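Local coordinates for protein ComZ (Thermus thermophilus, PDB 6QVI) that probably serves as a pilus tip-associated DNA receptor, a competence pilin whose pseudopilin-like domain carries a large beta-solenoid domain, at residues 172-177 and 217-222; 72-77 and 95-100. One frame throughout, in Å; residues are numbered along the deposited sequence.

Contact 1 of 2, residues 172-177 and 217-222; sequences YVIEAN and GKISVG
Y172 lays its ring against K218, I219 and S220: CB of K218 sits over one ring face, 3.9 Å above the plane and offset toward the rim, and the I219 carbonyl carbon lies in plane at the edge. At the outer end, OH of Y172 meets CE of K218 at 3.7 Å; nearer the backbone, CD2 of Y172 lies 3.8 Å from CB of S220. A chi1 of -63° puts CG beside the backbone N and brings the ring against both CB atoms. An alanine here is likely to leave the aliphatic part of K218 and CB of S220 without the ring that lies against them. CB of I174 packs on CG2 of I219 (4.0 Å). Behind these side chains, strands 174-176 and 218-221 run parallel, 4° apart: S220 N bonds I174 O nearly straight, A176 N reaches S220 O in a more bent bond (3.2 Å), and G222 N binds A176 O at 2.7 Å. At the corner, V173 N bonds K218 O (2.8 Å). Further out, K218 NZ forms a salt bridge with D245, and L212 packs on both isoleucines. Strand 218-221 lies between parallel strands 172-176 and 246-247, consistent with successive rungs of the beta-solenoid domain.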
ATOM      1  N   TYR A 172      23.277   2.357 -10.606  1.00 68.33           N
ATOM      2  CA  TYR A 172      22.182   3.179 -11.078  1.00 63.41           C
ATOM      3  C   TYR A 172      21.008   2.277 -11.415  1.00 61.42           C
ATOM      4  O   TYR A 172      21.050   1.445 -12.323  1.00 75.47           O
ATOM      5  CB  TYR A 172      22.627   4.038 -12.260  1.00 63.58           C
ATOM      6  CG  TYR A 172      23.711   4.992 -11.837  1.00 67.06           C
ATOM      7  CD1 TYR A 172      25.054   4.643 -11.938  1.00 74.60           C
ATOM      8  CD2 TYR A 172      23.398   6.227 -11.269  1.00 66.05           C
ATOM      9  CE1 TYR A 172      26.061   5.517 -11.518  1.00 77.70           C
ATOM     10  CE2 TYR A 172      24.399   7.100 -10.839  1.00 67.16           C
ATOM     11  CZ  TYR A 172      25.719   6.740 -10.968  1.00 76.49           C
ATOM     12  OH  TYR A 172      26.703   7.613 -10.551  1.00 85.69           O
ATOM     13  N   VAL A 173      19.970   2.395 -10.614  1.00 58.73           N
ATOM     14  CA  VAL A 173      18.785   1.561 -10.755  1.00 59.77           C
ATOM     15  C   VAL A 173      17.701   2.303 -11.514  1.00 53.91           C
ATOM     16  O   VAL A 173      16.673   1.715 -11.869  1.00 52.67           O
ATOM     17  CB  VAL A 173      18.413   1.164  -9.304  1.00 64.19           C
ATOM     18  CG1 VAL A 173      16.963   0.872  -9.145  1.00 67.61           C
ATOM     19  CG2 VAL A 173      19.279  -0.010  -8.813  1.00 71.10           C
ATOM     20  N   ILE A 174      17.911   3.591 -11.767  1.00 61.21           N
ATOM     21  CA  ILE A 174      17.060   4.460 -12.560  1.00 63.20           C
ATOM     22  C   ILE A 174      17.997   5.444 -13.230  1.00 67.39           C
ATOM     23  O   ILE A 174      18.609   6.255 -12.544  1.00 60.44           O
ATOM     24  CB  ILE A 174      16.028   5.203 -11.695  1.00 65.33           C
ATOM     25  CG1 ILE A 174      15.031   4.228 -11.066  1.00 66.11           C
ATOM     26  CG2 ILE A 174      15.326   6.272 -12.515  1.00 67.10           C
ATOM     27  CD1 ILE A 174      14.051   4.898 -10.120  1.00 67.49           C
ATOM     28  N   GLU A 175      18.243   5.282 -14.524  1.00 85.27           N
ATOM     29  CA  GLU A 175      19.049   6.224 -15.308  1.00 90.00           C
ATOM     30  C   GLU A 175      18.120   7.000 -16.232  1.00 90.66           C
ATOM     31  O   GLU A 175      18.089   6.784 -17.440  1.00 91.44           O
ATOM     32  CB  GLU A 175      20.170   5.510 -16.108  1.00 94.94           C
ATOM     33  CG  GLU A 175      21.166   4.701 -15.285  1.00101.36           C
ATOM     34  CD  GLU A 175      22.598   4.741 -15.845  1.00110.23           C
ATOM     35  OE1 GLU A 175      23.027   5.803 -16.357  1.00114.09           O
ATOM     36  OE2 GLU A 175      23.293   3.700 -15.771  1.00112.72           O
ATOM     37  N   ALA A 176      17.301   7.859 -15.642  1.00 94.12           N
ATOM     38  CA  ALA A 176      16.299   8.596 -16.401  1.00101.63           C
ATOM     39  C   ALA A 176      16.930   9.900 -16.865  1.00114.88           C
ATOM     40  O   ALA A 176      17.444  10.674 -16.049  1.00117.70           O
ATOM     41  CB  ALA A 176      15.050   8.865 -15.569  1.00100.59           C
ATOM     42  N   ASN A 177      16.894  10.139 -18.176  1.00128.39           N
ATOM     43  CA  ASN A 177      17.487  11.329 -18.780  1.00134.99           C
ATOM     44  C   ASN A 177      16.485  11.892 -19.792  1.00128.85           C
ATOM     45  O   ASN A 177      16.753  11.993 -20.981  1.00132.35           O
ATOM     46  CB  ASN A 177      18.809  10.963 -19.455  1.00145.84           C
ATOM     47  CG  ASN A 177      19.786  10.267 -18.506  1.00150.86           C
ATOM     48  OD1 ASN A 177      19.942  10.659 -17.349  1.00152.20           O
ATOM     49  ND2 ASN A 177      20.427   9.194 -18.998  1.00151.42           N
ATOM     50  N   GLY A 217      21.013   0.998  -4.088  1.00 62.24           N
ATOM     51  CA  GLY A 217      21.493   1.561  -5.331  1.00 68.06           C
ATOM     52  C   GLY A 217      21.431   3.060  -5.461  1.00 70.98           C
ATOM     53  O   GLY A 217      20.942   3.724  -4.594  1.00 69.13           O
ATOM     54  N   LYS A 218      21.983   3.568  -6.550  1.00 71.69           N
ATOM     55  CA  LYS A 218      21.977   4.976  -6.916  1.00 66.24           C
ATOM     56  C   LYS A 218      20.953   5.229  -8.027  1.00 57.31           C
ATOM     57  O   LYS A 218      20.313   4.304  -8.526  1.00 57.10           O
ATOM     58  CB  LYS A 218      23.377   5.419  -7.333  1.00 66.26           C
ATOM     59  CG  LYS A 218      24.460   5.054  -6.337  1.00 69.13           C
ATOM     60  CD  LYS A 218      25.806   5.036  -7.004  1.00 76.75           C
ATOM     61  CE  LYS A 218      26.332   6.429  -7.080  1.00 91.94           C
ATOM     62  NZ  LYS A 218      26.790   6.835  -5.712  1.00107.94           N
ATOM     63  N   ILE A 219      20.753   6.503  -8.364  1.00 58.23           N
ATOM     64  CA  ILE A 219      19.884   6.924  -9.455  1.00 58.25           C
ATOM     65  C   ILE A 219      20.499   8.146 -10.102  1.00 60.82           C
ATOM     66  O   ILE A 219      21.173   8.952  -9.447  1.00 61.95           O
ATOM     67  CB  ILE A 219      18.440   7.259  -9.026  1.00 56.43           C
ATOM     68  CG1 ILE A 219      18.394   8.547  -8.204  1.00 74.14           C
ATOM     69  CG2 ILE A 219      17.796   6.112  -8.270  1.00 54.09           C
ATOM     70  CD1 ILE A 219      17.086   9.261  -8.306  1.00 76.98           C
ATOM     71  N   SER A 220      20.284   8.268 -11.410  1.00 72.69           N
ATOM     72  CA  SER A 220      20.753   9.406 -12.189  1.00 78.03           C
ATOM     73  C   SER A 220      19.541  10.086 -12.801  1.00 79.97           C
ATOM     74  O   SER A 220      18.582   9.423 -13.198  1.00 82.55           O
ATOM     75  CB  SER A 220      21.745   8.984 -13.288  1.00 82.86           C
ATOM     76  OG  SER A 220      22.522  10.080 -13.752  1.00 89.04           O
ATOM     77  N   VAL A 221      19.571  11.409 -12.868  1.00 84.61           N
ATOM     78  CA  VAL A 221      18.442  12.162 -13.382  1.00 87.09           C
ATOM     79  C   VAL A 221      18.974  13.211 -14.358  1.00 95.31           C
ATOM     80  O   VAL A 221      19.702  14.135 -13.959  1.00 93.83           O
ATOM     81  CB  VAL A 221      17.625  12.797 -12.251  1.00 86.06           C
ATOM     82  CG1 VAL A 221      16.793  13.945 -12.776  1.00100.43           C
ATOM     83  CG2 VAL A 221      16.743  11.752 -11.614  1.00 69.76           C
ATOM     84  N   GLY A 222      18.622  13.056 -15.640  1.00100.70           N
ATOM     85  CA  GLY A 222      19.049  13.957 -16.689  1.00 99.25           C
ATOM     86  C   GLY A 222      17.947  14.917 -17.110  1.00 95.38           C
ATOM     87  O   GLY A 222      16.862  14.966 -16.524  1.00 91.89           O
TER

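Contact 2 of 2, residues 72-77 and 95-100; sequences NNRLVL and TATLYK
R74 and Y99 are matched across the strands as a non-hydrogen-bonded pair at the margin of the antiparallel sheet that, with helix 12-40, is consistent with the pseudopilin-like domain. Strand 74-76 runs at 156° to strand 95-100. The backbone bonds centre on L75 and L98, a hydrogen-bonded pair in which L75 N gives to L98 O (2.7 Å) and L98 N returns to L75 O (2.8 Å). The outer bonds are L77 N to A96 O (3.0 Å) and K100 N to N73 O (3.2 Å), the latter with its donor above the carbonyl plane.

Apolar contacts gather on the face of L75 and L98, where their CD2 methyls are 4.3 Å apart and CD1 of L77 reaches CB of L98. F70 touches both leucines of the pair; Y28 and L32 of helix 12-40 lie against L77 and L98, respectively.

Van der Waals packing covers the rest. Where the pairing ends, OD1 of N73 lies 3.5 Å from CG of K100, whose NZ bonds A56 O. On the other face, the extended R74 runs beside Y99, planes 46° apart, CB of R74 touching CD2 of Y99 at 3.8 Å. T97 CG2, anti to its own N (chi1 of OG1 -54°), comes within 3.8 Å of R74 NH1.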
ATOM      1  N   ASN A  72      10.805  23.055  19.262  1.00 67.43           N
ATOM      2  CA  ASN A  72      11.976  22.758  20.070  1.00 61.89           C
ATOM      3  C   ASN A  72      11.732  21.467  20.785  1.00 71.11           C
ATOM      4  O   ASN A  72      11.771  21.418  21.982  1.00 78.97           O
ATOM      5  CB  ASN A  72      12.270  23.857  21.060  1.00 62.62           C
ATOM      6  CG  ASN A  72      12.806  25.074  20.406  1.00 71.27           C
ATOM      7  OD1 ASN A  72      13.667  24.988  19.556  1.00 74.55           O
ATOM      8  ND2 ASN A  72      12.311  26.216  20.797  1.00 71.54           N
ATOM      9  N   ASN A  73      11.388  20.430  20.041  1.00 71.28           N
ATOM     10  CA  ASN A  73      11.058  19.123  20.559  1.00 69.30           C
ATOM     11  C   ASN A  73      10.038  19.049  21.674  1.00 70.71           C
ATOM     12  O   ASN A  73      10.070  18.119  22.418  1.00 76.61           O
ATOM     13  CB  ASN A  73      12.305  18.405  21.008  1.00 73.12           C
ATOM     14  CG  ASN A  73      13.330  18.310  19.931  1.00 81.51           C
ATOM     15  OD1 ASN A  73      13.051  17.865  18.839  1.00 76.11           O
ATOM     16  ND2 ASN A  73      14.534  18.732  20.239  1.00 90.32           N
ATOM     17  N   ARG A  74       9.076  19.942  21.745  1.00 62.02           N
ATOM     18  CA  ARG A  74       8.149  19.916  22.823  1.00 56.16           C
ATOM     19  C   ARG A  74       6.776  20.311  22.331  1.00 56.36           C
ATOM     20  O   ARG A  74       6.641  21.104  21.442  1.00 56.23           O
ATOM     21  CB  ARG A  74       8.695  20.853  23.889  1.00 60.78           C
ATOM     22  CG  ARG A  74       7.706  21.598  24.746  1.00 66.66           C
ATOM     23  CD  ARG A  74       8.368  22.761  25.453  1.00 69.82           C
ATOM     24  NE  ARG A  74       7.431  23.844  25.687  1.00 73.76           N
ATOM     25  CZ  ARG A  74       6.635  23.931  26.739  1.00 78.80           C
ATOM     26  NH1 ARG A  74       6.657  23.012  27.672  1.00 81.59           N
ATOM     27  NH2 ARG A  74       5.814  24.945  26.865  1.00 85.26           N
ATOM     28  N   LEU A  75       5.754  19.721  22.909  1.00 48.86           N
ATOM     29  CA  LEU A  75       4.404  20.014  22.526  1.00 60.05           C
ATOM     30  C   LEU A  75       3.505  19.922  23.719  1.00 56.62           C
ATOM     31  O   LEU A  75       3.387  18.900  24.306  1.00 59.53           O
ATOM     32  CB  LEU A  75       3.958  19.018  21.492  1.00 62.31           C
ATOM     33  CG  LEU A  75       2.465  18.943  21.306  1.00 61.85           C
ATOM     34  CD1 LEU A  75       2.042  20.177  20.564  1.00 69.91           C
ATOM     35  CD2 LEU A  75       2.106  17.729  20.507  1.00 66.90           C
ATOM     36  N   VAL A  76       2.806  20.987  24.030  1.00 47.71           N
ATOM     37  CA  VAL A  76       1.971  20.989  25.215  1.00 50.45           C
ATOM     38  C   VAL A  76       0.607  20.424  24.893  1.00 51.31           C
ATOM     39  O   VAL A  76      -0.133  20.994  24.092  1.00 66.81           O
ATOM     40  CB  VAL A  76       1.859  22.398  25.816  1.00 55.97           C
ATOM     41  CG1 VAL A  76       0.883  22.369  26.963  1.00 49.90           C
ATOM     42  CG2 VAL A  76       3.243  22.833  26.300  1.00 46.94           C
ATOM     43  N   LEU A  77       0.249  19.331  25.567  1.00 51.95           N
ATOM     44  CA  LEU A  77      -1.075  18.736  25.393  1.00 53.77           C
ATOM     45  C   LEU A  77      -2.118  19.246  26.378  1.00 62.62           C
ATOM     46  O   LEU A  77      -3.310  19.109  26.092  1.00 58.23           O
ATOM     47  CB  LEU A  77      -1.027  17.226  25.545  1.00 55.02           C
ATOM     48  CG  LEU A  77       0.038  16.485  24.788  1.00 57.00           C
ATOM     49  CD1 LEU A  77       0.009  15.042  25.274  1.00 56.70           C
ATOM     50  CD2 LEU A  77      -0.217  16.628  23.306  1.00 58.70           C
ATOM     51  N   THR A  95      -0.290  19.449  34.265  1.00 47.24           N
ATOM     52  CA  THR A  95       0.133  19.900  32.993  1.00 59.61           C
ATOM     53  C   THR A  95       0.823  18.834  32.204  1.00 57.75           C
ATOM     54  O   THR A  95       1.868  18.405  32.584  1.00 53.39           O
ATOM     55  CB  THR A  95       1.015  21.093  33.098  1.00 63.37           C
ATOM     56  OG1 THR A  95       0.197  22.207  33.400  1.00 63.04           O
ATOM     57  CG2 THR A  95       1.656  21.325  31.806  1.00 76.42           C
ATOM     58  N   ALA A  96       0.263  18.444  31.069  1.00 68.04           N
ATOM     59  CA  ALA A  96       0.841  17.341  30.309  1.00 61.01           C
ATOM     60  C   ALA A  96       1.591  17.927  29.130  1.00 53.37           C
ATOM     61  O   ALA A  96       1.033  18.739  28.377  1.00 62.43           O
ATOM     62  CB  ALA A  96      -0.226  16.357  29.836  1.00 60.46           C
ATOM     63  N   THR A  97       2.843  17.513  28.977  1.00 43.17           N
ATOM     64  CA  THR A  97       3.712  17.956  27.899  1.00 49.80           C
ATOM     65  C   THR A  97       4.292  16.729  27.231  1.00 55.93           C
ATOM     66  O   THR A  97       4.641  15.754  27.905  1.00 57.46           O
ATOM     67  CB  THR A  97       4.870  18.840  28.392  1.00 57.82           C
ATOM     68  OG1 THR A  97       4.355  19.940  29.149  1.00 76.54           O
ATOM     69  CG2 THR A  97       5.623  19.396  27.225  1.00 58.69           C
ATOM     70  N   LEU A  98       4.374  16.784  25.899  1.00 57.18           N
ATOM     71  CA  LEU A  98       4.892  15.696  25.081  1.00 54.45           C
ATOM     72  C   LEU A  98       6.206  16.143  24.470  1.00 50.00           C
ATOM     73  O   LEU A  98       6.263  17.206  23.845  1.00 55.31           O
ATOM     74  CB  LEU A  98       3.901  15.315  23.977  1.00 55.37           C
ATOM     75  CG  LEU A  98       4.479  14.252  23.030  1.00 51.46           C
ATOM     76  CD1 LEU A  98       4.806  13.016  23.829  1.00 47.71           C
ATOM     77  CD2 LEU A  98       3.542  13.931  21.867  1.00 49.53           C
ATOM     78  N   TYR A  99       7.258  15.363  24.696  1.00 47.73           N
ATOM     79  CA  TYR A  99       8.596  15.673  24.201  1.00 51.68           C
ATOM     80  C   TYR A  99       9.094  14.585  23.260  1.00 55.76           C
ATOM     81  O   TYR A  99       8.991  13.390  23.571  1.00 50.94           O
ATOM     82  CB  TYR A  99       9.578  15.806  25.370  1.00 45.04           C
ATOM     83  CG  TYR A  99       9.157  16.788  26.417  1.00 68.13           C
ATOM     84  CD1 TYR A  99       8.337  16.397  27.470  1.00 66.67           C
ATOM     85  CD2 TYR A  99       9.604  18.097  26.381  1.00 76.03           C
ATOM     86  CE1 TYR A  99       7.962  17.287  28.448  1.00 63.92           C
ATOM     87  CE2 TYR A  99       9.248  18.991  27.355  1.00 73.31           C
ATOM     88  CZ  TYR A  99       8.429  18.594  28.397  1.00 67.75           C
ATOM     89  OH  TYR A  99       8.059  19.548  29.353  1.00 62.61           O
ATOM     90  N   LYS A 100       9.673  14.987  22.138  1.00 62.51           N
ATOM     91  CA  LYS A 100      10.298  14.025  21.242  1.00 69.36           C
ATOM     92  C   LYS A 100      11.806  14.050  21.429  1.00 65.44           C
ATOM     93  O   LYS A 100      12.394  15.081  21.762  1.00 67.78           O
ATOM     94  CB  LYS A 100       9.937  14.272  19.777  1.00 74.80           C
ATOM     95  CG  LYS A 100      10.846  15.213  19.053  1.00 81.56           C
ATOM     96  CD  LYS A 100      10.360  15.414  17.637  1.00 87.35           C
ATOM     97  CE  LYS A 100      11.462  15.175  16.662  1.00 92.46           C
ATOM     98  NZ  LYS A 100      11.088  15.859  15.407  1.00 97.52           N
TER

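Overall arrangement
The two contacts share no secondary-structure element and do not touch: their centres are 41 Å apart and their nearest atoms about 25 Å. Both are partly buried and held by four backbone hydrogen bonds, yet the strand sense differs, parallel in contact 1 and antiparallel in contact 2, in keeping with solenoid and pilin-like domains. Seven of twelve touching residues are buried in contact 1, against three of ten in contact 2, which lies farther from the chain centre. Contact 1 sets a tyrosine ring against a lysine salt-bridged to D245; contact 2 has a leucine face and, opposite, an arginine-tyrosine face. Both also meet strands and loops, but contact 2 has helix 12-40 against its apolar side.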